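Long-range contacts in extracellular invertase (Aspergillus kawachii, PDB 5XH8), which probably hydrolyses sucrose and transfers fructosyl groups to make fructooligosaccharides such as 1-kestose, as a beta-fructofuranosidase of glycoside hydrolase family 32: residues 367-372 / 548-553; 518-523 / 561-566; 28-33 / 594-599. All coordinates share one frame; numbering follows the deposited sequence.

Contact 1 is wholly buried and joins the two domains: strand 366-385 of the propeller side meets strand 550-555 of the C-terminal sandwich through one carboxylate and a few methyl groups. Contact 2 is internal to the sandwich, where two strands of different sheets face each other, mostly buried but with Ala521 at the exposed margin. It shares a sheet with contact 1, since strands 550-555 and 559-564 are neighbours. Contact 3 lies further from the chain centre, is partly buried, and ties loop residues near the chain ends, largely by backbone carbonyls. His31 connects it to contact 1 by reaching Glu552, while contacts 2 and 3 do not touch.

Contact 1 (367-372 / 548-553); sequences TGTLLL and NSVLEV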
loop_
_atom_site.group_PDB
_atom_site.type_symbol
_atom_site.label_atom_id
_atom_site.label_comp_id
_atom_site.label_asym_id
_atom_site.label_seq_id
_atom_site.Cartn_x
_atom_site.Cartn_y
_atom_site.Cartn_z
ATOM N N THR A 367 6.569 32.520 6.127
ATOM C CA THR A 367 5.739 32.515 4.933
ATOM C C THR A 367 4.372 31.965 5.296
ATOM O O THR A 367 4.268 30.834 5.773
ATOM C CB THR A 367 6.330 31.611 3.830
ATOM O OG1 THR A 367 7.680 31.981 3.557
ATOM C CG2 THR A 367 5.507 31.707 2.556
ATOM N N GLY A 368 3.333 32.771 5.053
ATOM C CA GLY A 368 1.971 32.382 5.294
ATOM C C GLY A 368 1.428 32.615 6.702
ATOM O O GLY A 368 2.170 32.821 7.681
ATOM N N THR A 369 0.106 32.535 6.788
ATOM C CA THR A 369 -0.592 32.558 8.057
ATOM C C THR A 369 -1.903 31.818 7.891
ATOM O O THR A 369 -2.338 31.593 6.757
ATOM C CB THR A 369 -0.861 34.006 8.513
ATOM O OG1 THR A 369 -1.392 34.014 9.839
ATOM C CG2 THR A 369 -1.835 34.707 7.581
ATOM N N LEU A 370 -2.511 31.423 9.016
ATOM C CA LEU A 370 -3.919 31.094 9.015
ATOM C C LEU A 370 -4.676 32.385 9.255
ATOM O O LEU A 370 -4.157 33.317 9.903
ATOM C CB LEU A 370 -4.273 30.095 10.126
ATOM C CG LEU A 370 -3.552 28.752 10.122
ATOM C CD1 LEU A 370 -4.230 27.770 11.077
ATOM C CD2 LEU A 370 -3.480 28.176 8.722
ATOM N N LEU A 371 -5.898 32.439 8.746
ATOM C CA LEU A 371 -6.801 33.547 9.072
ATOM C C LEU A 371 -7.427 33.357 10.464
ATOM O O LEU A 371 -7.226 32.323 11.134
ATOM C CB LEU A 371 -7.854 33.685 7.982
ATOM C CG LEU A 371 -7.263 33.915 6.583
ATOM C CD1 LEU A 371 -8.392 34.110 5.577
ATOM C CD2 LEU A 371 -6.326 35.113 6.569
ATOM N N LEU A 372 -8.138 34.381 10.933
ATOM C CA LEU A 372 -8.774 34.328 12.237
ATOM C C LEU A 372 -9.757 33.125 12.280
ATOM O O LEU A 372 -10.409 32.827 11.281
ATOM C CB LEU A 372 -9.584 35.609 12.503
ATOM C CG LEU A 372 -8.853 36.957 12.486
ATOM C CD1 LEU A 372 -9.893 38.067 12.466
ATOM C CD2 LEU A 372 -7.896 37.045 13.665
ATOM N N ASN A 548 -1.037 44.034 10.923
ATOM C CA ASN A 548 0.200 44.372 10.225
ATOM C C ASN A 548 0.039 44.275 8.703
ATOM O O ASN A 548 -0.343 45.269 8.084
ATOM C CB ASN A 548 1.401 43.602 10.796
ATOM C CG ASN A 548 2.695 44.414 10.746
ATOM O OD1 ASN A 548 2.727 45.513 10.199
ATOM N ND2 ASN A 548 3.751 43.874 11.315
ATOM N N SER A 549 0.332 43.127 8.089
ATOM C CA SER A 549 0.105 42.916 6.660
ATOM C C SER A 549 -1.100 42.034 6.348
ATOM O O SER A 549 -1.432 41.861 5.183
ATOM C CB SER A 549 1.338 42.290 5.998
ATOM O OG SER A 549 1.606 40.982 6.480
ATOM N N VAL A 550 -1.750 41.459 7.354
ATOM C CA VAL A 550 -2.904 40.611 7.099
ATOM C C VAL A 550 -4.167 41.453 7.149
ATOM O O VAL A 550 -4.499 41.970 8.192
ATOM C CB VAL A 550 -3.007 39.469 8.135
ATOM C CG1 VAL A 550 -4.193 38.576 7.803
ATOM C CG2 VAL A 550 -1.724 38.675 8.165
ATOM N N LEU A 551 -4.871 41.568 6.022
ATOM C CA LEU A 551 -6.161 42.228 5.963
ATOM C C LEU A 551 -7.279 41.195 5.821
ATOM O O LEU A 551 -7.266 40.391 4.895
ATOM C CB LEU A 551 -6.231 43.211 4.766
ATOM C CG LEU A 551 -7.622 43.823 4.473
ATOM C CD1 LEU A 551 -8.177 44.646 5.632
ATOM C CD2 LEU A 551 -7.545 44.661 3.211
ATOM N N GLU A 552 -8.249 41.257 6.721
ATOM C CA GLU A 552 -9.484 40.504 6.599
ATOM C C GLU A 552 -10.669 41.477 6.553
ATOM O O GLU A 552 -10.844 42.315 7.444
ATOM C CB GLU A 552 -9.630 39.510 7.748
ATOM C CG GLU A 552 -8.505 38.464 7.769
ATOM C CD GLU A 552 -8.722 37.328 8.764
ATOM O OE1 GLU A 552 -9.877 36.889 8.940
ATOM O OE2 GLU A 552 -7.729 36.834 9.348
ATOM N N VAL A 553 -11.467 41.346 5.500
ATOM C CA VAL A 553 -12.651 42.151 5.282
ATOM C C VAL A 553 -13.888 41.266 5.464
ATOM O O VAL A 553 -14.076 40.314 4.713
ATOM C CB VAL A 553 -12.641 42.731 3.855
ATOM C CG1 VAL A 553 -13.880 43.608 3.627
ATOM C CG2 VAL A 553 -11.353 43.516 3.617
#
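Glu552 OE2 accepts the backbone N-H of Leu372 at 2.9 Å, a fairly straight bond (160°) that uses the syn lone pair of this oxygen. OE2 takes a second, direct bond from His31 NE2, and Arg374 forms a salt bridge to OE1, which probably favours the ionised form. The two leucines crowd the same carboxylate. Leu371 brings CB to 3.4 Å from Glu552 OE2, with its CD2 close to the same oxygen, and Leu372 lays its CG 3.3 Å from OE2 while its CD1 lies near OE1. Further back, Thr369 CG2 meets Val550 CG2 at 4.0 Å, and the two side chains cross at a slant. Leu371 CD2 also reaches Val550 CG1, at 4.3 Å. All of this lies in the interface between the five-bladed beta-propeller and the C-terminal beta-sandwich that together make the GH32 fold, strand 550-555 belonging to the sandwich. Glu552 reaches the 367-372 backbone because CG is set anti to the carbonyl carbon (chi1 -62°) and the chain runs extended beyond it. Thr369 OG1 donates to Leu370 O at 2.9 Å, which helps hold the rotamer (OG1 anti to the backbone N, chi1 -173°) that points CG2 at Val550.

Contact 2 (518-523 / 561-566); sequences SAEAGK and LSTWVR
Glu520 and Thr563 meet between the two sheets of the C-terminal beta-sandwich, where strand 520-523, at the edge of one sheet, faces strand 559-564 of the other. The two short segments run antiparallel (177°), their axes 7.7 Å apart, and Glu520, Leu561 and Thr563 each point CB toward the opposite strand. Starting at CB, Glu520 rests against Leu561 CD1 at 4.1 Å. Its CG then crosses Thr563 at a slant, 3.6 Å from Thr563 CB. A bend at chi2 (-97°) brings OE2 to the threonine hydroxyl. There Thr563 OG1 donates to Glu520 OE2 at 2.7 Å, arriving on the anti side and well out of the carboxylate plane. A water donates to the same OE2 and also to Ser562 O, the latter at 2.8 Å, so OE2 accepts two bonds, one direct from Thr563 and one from the bridging water. Arg502 adds a weak, long ion pair. The other oxygen, OE1, accepts the backbone N of Phe316, a residue of the sodium site; the carboxylate thus reaches from the sandwich to a loop beside that ion. Further along, Gly522 brings only backbone to the facing strand, and Leu561 CD2 lies 3.8 Å from Gly522 N.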
loop_
_atom_site.group_PDB
_atom_site.type_symbol
_atom_site.label_atom_id
_atom_site.label_comp_id
_atom_site.label_asym_id
_atom_site.label_seq_id
_atom_site.Cartn_x
_atom_site.Cartn_y
_atom_site.Cartn_z
ATOM N N SER A 518 -1.906 43.096 -7.347
ATOM C CA SER A 518 -3.212 42.793 -7.936
ATOM C C SER A 518 -4.349 43.176 -7.044
ATOM O O SER A 518 -4.246 43.092 -5.816
ATOM C CB SER A 518 -3.396 41.278 -8.111
ATOM O OG SER A 518 -2.403 40.746 -8.917
ATOM N N ALA A 519 -5.468 43.483 -7.682
ATOM C CA ALA A 519 -6.689 43.799 -6.988
ATOM C C ALA A 519 -7.257 42.489 -6.457
ATOM O O ALA A 519 -7.016 41.440 -7.033
ATOM C CB ALA A 519 -7.678 44.501 -7.933
ATOM N N GLU A 520 -7.955 42.561 -5.330
ATOM C CA GLU A 520 -8.693 41.428 -4.777
ATOM C C GLU A 520 -10.143 41.852 -4.838
ATOM O O GLU A 520 -10.446 43.048 -4.685
ATOM C CB GLU A 520 -8.284 41.149 -3.321
ATOM C CG GLU A 520 -6.816 40.727 -3.128
ATOM C CD GLU A 520 -6.565 39.211 -3.030
ATOM O OE1 GLU A 520 -7.440 38.412 -3.413
ATOM O OE2 GLU A 520 -5.455 38.819 -2.601
ATOM N N ALA A 521 -11.032 40.888 -5.045
ATOM C CA ALA A 521 -12.461 41.169 -5.161
ATOM C C ALA A 521 -13.288 39.995 -4.707
ATOM O O ALA A 521 -12.895 38.842 -4.919
ATOM C CB ALA A 521 -12.806 41.495 -6.616
ATOM N N GLY A 522 -14.437 40.289 -4.098
ATOM C CA GLY A 522 -15.493 39.307 -3.899
ATOM C C GLY A 522 -16.910 39.855 -4.062
ATOM O O GLY A 522 -17.168 41.008 -3.746
ATOM N N LYS A 523 -17.814 39.011 -4.554
ATOM C CA LYS A 523 -19.233 39.353 -4.751
ATOM C C LYS A 523 -19.977 39.436 -3.430
ATOM O O LYS A 523 -19.829 38.556 -2.565
ATOM C CB LYS A 523 -19.951 38.292 -5.582
ATOM C CG LYS A 523 -19.425 38.129 -6.992
ATOM C CD LYS A 523 -19.949 39.203 -7.925
ATOM C CE LYS A 523 -21.450 39.082 -8.153
ATOM N NZ LYS A 523 -21.800 39.767 -9.426
ATOM N N LEU A 561 -13.250 38.384 2.784
ATOM C CA LEU A 561 -12.237 38.568 1.748
ATOM C C LEU A 561 -10.922 38.973 2.432
ATOM O O LEU A 561 -10.876 40.001 3.131
ATOM C CB LEU A 561 -12.655 39.660 0.782
ATOM C CG LEU A 561 -11.636 40.164 -0.258
ATOM C CD1 LEU A 561 -11.125 39.068 -1.146
ATOM C CD2 LEU A 561 -12.279 41.224 -1.134
ATOM N N SER A 562 -9.868 38.182 2.234
ATOM C CA SER A 562 -8.606 38.399 2.946
ATOM C C SER A 562 -7.418 38.421 2.009
ATOM O O SER A 562 -7.393 37.718 1.002
ATOM C CB SER A 562 -8.417 37.351 4.043
ATOM O OG SER A 562 -9.620 37.165 4.757
ATOM N N THR A 563 -6.421 39.222 2.358
ATOM C CA THR A 563 -5.286 39.437 1.479
ATOM C C THR A 563 -4.094 39.982 2.243
ATOM O O THR A 563 -4.177 40.188 3.461
ATOM C CB THR A 563 -5.667 40.372 0.306
ATOM O OG1 THR A 563 -4.590 40.439 -0.640
ATOM C CG2 THR A 563 -6.002 41.794 0.828
ATOM N N TRP A 564 -2.987 40.184 1.519
ATOM C CA TRP A 564 -1.753 40.758 2.053
ATOM C C TRP A 564 -1.671 42.258 1.731
ATOM O O TRP A 564 -1.820 42.653 0.568
ATOM C CB TRP A 564 -0.529 40.044 1.464
ATOM C CG TRP A 564 -0.445 38.608 1.857
ATOM C CD1 TRP A 564 -0.737 37.536 1.082
ATOM C CD2 TRP A 564 -0.061 38.096 3.137
ATOM N NE1 TRP A 564 -0.571 36.370 1.806
ATOM C CE2 TRP A 564 -0.144 36.688 3.067
ATOM C CE3 TRP A 564 0.378 38.687 4.325
ATOM C CZ2 TRP A 564 0.161 35.858 4.158
ATOM C CZ3 TRP A 564 0.677 37.856 5.427
ATOM C CH2 TRP A 564 0.566 36.450 5.323
ATOM N N VAL A 565 -1.446 43.071 2.761
ATOM C CA VAL A 565 -1.263 44.514 2.592
ATOM C C VAL A 565 0.106 44.914 3.137
ATOM O O VAL A 565 0.251 45.295 4.282
ATOM C CB VAL A 565 -2.433 45.343 3.177
ATOM C CG1 VAL A 565 -3.633 45.229 2.263
ATOM C CG2 VAL A 565 -2.807 44.936 4.597
ATOM N N ARG A 566 1.118 44.790 2.285
ATOM C CA ARG A 566 2.485 44.857 2.744
ATOM C C ARG A 566 3.053 46.297 2.628
ATOM O O ARG A 566 4.005 46.547 1.892
ATOM C CB ARG A 566 3.312 43.781 2.021
ATOM C CG ARG A 566 2.959 42.372 2.534
ATOM C CD ARG A 566 3.941 41.226 2.211
ATOM N NE ARG A 566 3.470 40.554 1.052
ATOM C CZ ARG A 566 3.089 39.288 0.885
ATOM N NH1 ARG A 566 3.218 38.299 1.782
ATOM N NH2 ARG A 566 2.629 39.017 -0.317
HETATM O O HOH W 1 -5.692 36.665 -0.930
#

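Contact 3 (28-33 / 594-599); sequences PRAHVL and EGLYDA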
loop_
_atom_site.group_PDB
_atom_site.type_symbol
_atom_site.label_atom_id
_atom_site.label_comp_id
_atom_site.label_asym_id
_atom_site.label_seq_id
_atom_site.Cartn_x
_atom_site.Cartn_y
_atom_site.Cartn_z
ATOM N N PRO A 28 2.016 39.416 11.654
ATOM C CA PRO A 28 0.859 39.676 12.493
ATOM C C PRO A 28 1.118 39.305 13.962
ATOM O O PRO A 28 2.036 38.521 14.262
ATOM C CB PRO A 28 -0.220 38.811 11.845
ATOM C CG PRO A 28 0.521 37.659 11.277
ATOM C CD PRO A 28 1.828 38.223 10.811
ATOM N N ARG A 29 0.313 39.864 14.861
ATOM C CA ARG A 29 0.352 39.495 16.295
ATOM C C ARG A 29 -0.852 38.706 16.819
ATOM O O ARG A 29 -0.750 38.084 17.886
ATOM C CB ARG A 29 0.555 40.753 17.147
ATOM C CG ARG A 29 -0.620 41.713 17.187
ATOM C CD ARG A 29 -0.427 42.763 18.291
ATOM N NE ARG A 29 0.750 43.610 18.058
ATOM C CZ ARG A 29 0.797 44.951 18.093
ATOM N NH1 ARG A 29 -0.261 45.722 18.400
ATOM N NH2 ARG A 29 1.961 45.545 17.840
ATOM N N ALA A 30 -1.977 38.770 16.111
ATOM C CA ALA A 30 -3.243 38.166 16.552
ATOM C C ALA A 30 -3.694 36.965 15.682
ATOM O O ALA A 30 -4.869 36.582 15.724
ATOM C CB ALA A 30 -4.340 39.218 16.550
ATOM N N HIS A 31 -2.769 36.380 14.912
ATOM C CA HIS A 31 -3.080 35.274 13.990
ATOM C C HIS A 31 -2.271 34.012 14.317
ATOM O O HIS A 31 -1.189 34.075 14.906
ATOM C CB HIS A 31 -2.789 35.697 12.545
ATOM C CG HIS A 31 -3.874 36.513 11.926
ATOM N ND1 HIS A 31 -4.071 37.841 12.235
ATOM C CD2 HIS A 31 -4.815 36.198 11.013
ATOM C CE1 HIS A 31 -5.094 38.300 11.544
ATOM N NE2 HIS A 31 -5.556 37.326 10.787
ATOM N N VAL A 32 -2.800 32.866 13.895
ATOM C CA VAL A 32 -2.094 31.581 14.038
ATOM C C VAL A 32 -1.076 31.394 12.910
ATOM O O VAL A 32 -1.434 31.315 11.738
ATOM C CB VAL A 32 -3.084 30.368 14.080
ATOM C CG1 VAL A 32 -2.337 29.027 14.013
ATOM C CG2 VAL A 32 -3.917 30.445 15.322
ATOM N N LEU A 33 0.193 31.320 13.297
ATOM C CA LEU A 33 1.263 30.989 12.397
ATOM C C LEU A 33 2.419 30.435 13.247
ATOM O O LEU A 33 2.482 30.712 14.435
ATOM C CB LEU A 33 1.670 32.225 11.557
ATOM C CG LEU A 33 2.550 33.328 12.138
ATOM C CD1 LEU A 33 2.863 34.350 11.045
ATOM C CD2 LEU A 33 1.921 34.014 13.356
ATOM N N GLU A 594 -7.710 49.918 18.373
ATOM C CA GLU A 594 -6.298 49.896 18.017
ATOM C C GLU A 594 -5.494 48.997 18.934
ATOM O O GLU A 594 -5.725 48.985 20.126
ATOM C CB GLU A 594 -5.742 51.326 18.086
ATOM C CG GLU A 594 -4.406 51.503 17.393
ATOM C CD GLU A 594 -3.881 52.936 17.487
ATOM O OE1 GLU A 594 -4.697 53.889 17.572
ATOM O OE2 GLU A 594 -2.643 53.096 17.463
ATOM N N GLY A 595 -4.540 48.262 18.378
ATOM C CA GLY A 595 -3.659 47.415 19.179
ATOM C C GLY A 595 -3.873 45.912 19.037
ATOM O O GLY A 595 -2.910 45.147 19.130
ATOM N N LEU A 596 -5.119 45.492 18.825
ATOM C CA LEU A 596 -5.499 44.059 18.801
ATOM C C LEU A 596 -4.998 43.391 20.075
ATOM O O LEU A 596 -5.172 43.948 21.151
ATOM C CB LEU A 596 -4.996 43.371 17.527
ATOM C CG LEU A 596 -5.310 44.066 16.205
ATOM C CD1 LEU A 596 -4.790 43.235 15.044
ATOM C CD2 LEU A 596 -6.797 44.366 16.039
ATOM N N TYR A 597 -4.370 42.227 19.988
ATOM C CA TYR A 597 -3.806 41.582 21.171
ATOM C C TYR A 597 -2.749 40.598 20.710
ATOM O O TYR A 597 -2.636 40.332 19.513
ATOM C CB TYR A 597 -4.905 40.851 21.968
ATOM C CG TYR A 597 -5.454 39.608 21.241
ATOM C CD1 TYR A 597 -6.337 39.736 20.166
ATOM C CD2 TYR A 597 -5.075 38.327 21.629
ATOM C CE1 TYR A 597 -6.820 38.611 19.487
ATOM C CE2 TYR A 597 -5.548 37.200 20.955
ATOM C CZ TYR A 597 -6.423 37.343 19.883
ATOM O OH TYR A 597 -6.908 36.223 19.225
ATOM N N ASP A 598 -1.997 40.053 21.664
ATOM C CA ASP A 598 -0.960 39.061 21.405
ATOM C C ASP A 598 -1.561 37.640 21.477
ATOM O O ASP A 598 -1.855 37.121 22.549
ATOM C CB ASP A 598 0.162 39.235 22.430
ATOM C CG ASP A 598 1.326 38.320 22.196
ATOM O OD1 ASP A 598 1.408 37.599 21.163
ATOM O OD2 ASP A 598 2.214 38.318 23.080
ATOM N N ALA A 599 -1.717 37.011 20.320
ATOM C CA ALA A 599 -2.252 35.647 20.255
ATOM C C ALA A 599 -1.251 34.594 20.715
ATOM O O ALA A 599 -1.650 33.445 20.914
ATOM C CB ALA A 599 -2.769 35.332 18.856
HETATM O O HOH W 2 1.496 37.377 18.732
#
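The guanidinium of Arg29 meets Gly595 at its edge: NH1 donates to Gly595 O at 2.8 Å (159°), with the oxygen practically in the guanidinium plane, while Phe455 supplies a cation-pi partner. The contact ties the loop that leads to strand 37-47, near the start of the chain, to the tail that leaves the last sandwich strand, 585-594, of the GH32 fold. The residues that touch lie in loops. The ring of Tyr597 is approached obliquely by Ala30, whose CB lies 3.9 Å from Tyr597 CE1; the ring also packs on helix 420-426, and its hydroxyl bonds to Ala74 O. Arg29 places CG between the backbone N and the carbonyl carbon (chi1 69°), which sets that carbon 3.4 Å from Tyr597 O, and a bend at chi3 then carries the tip to Gly595. At the other end of the contact, Ala599 N donates to Arg29 O at 2.8 Å. Asp547 also holds the loop, accepting the backbone N atoms of Arg29 and Ala30 and the ND1 of His31. Two small side chains complete the packing: Ala30 CB meets Leu596 CD1 at 4.3 Å, and Ala599 CB sits 3.7 Å from Ala30 CA.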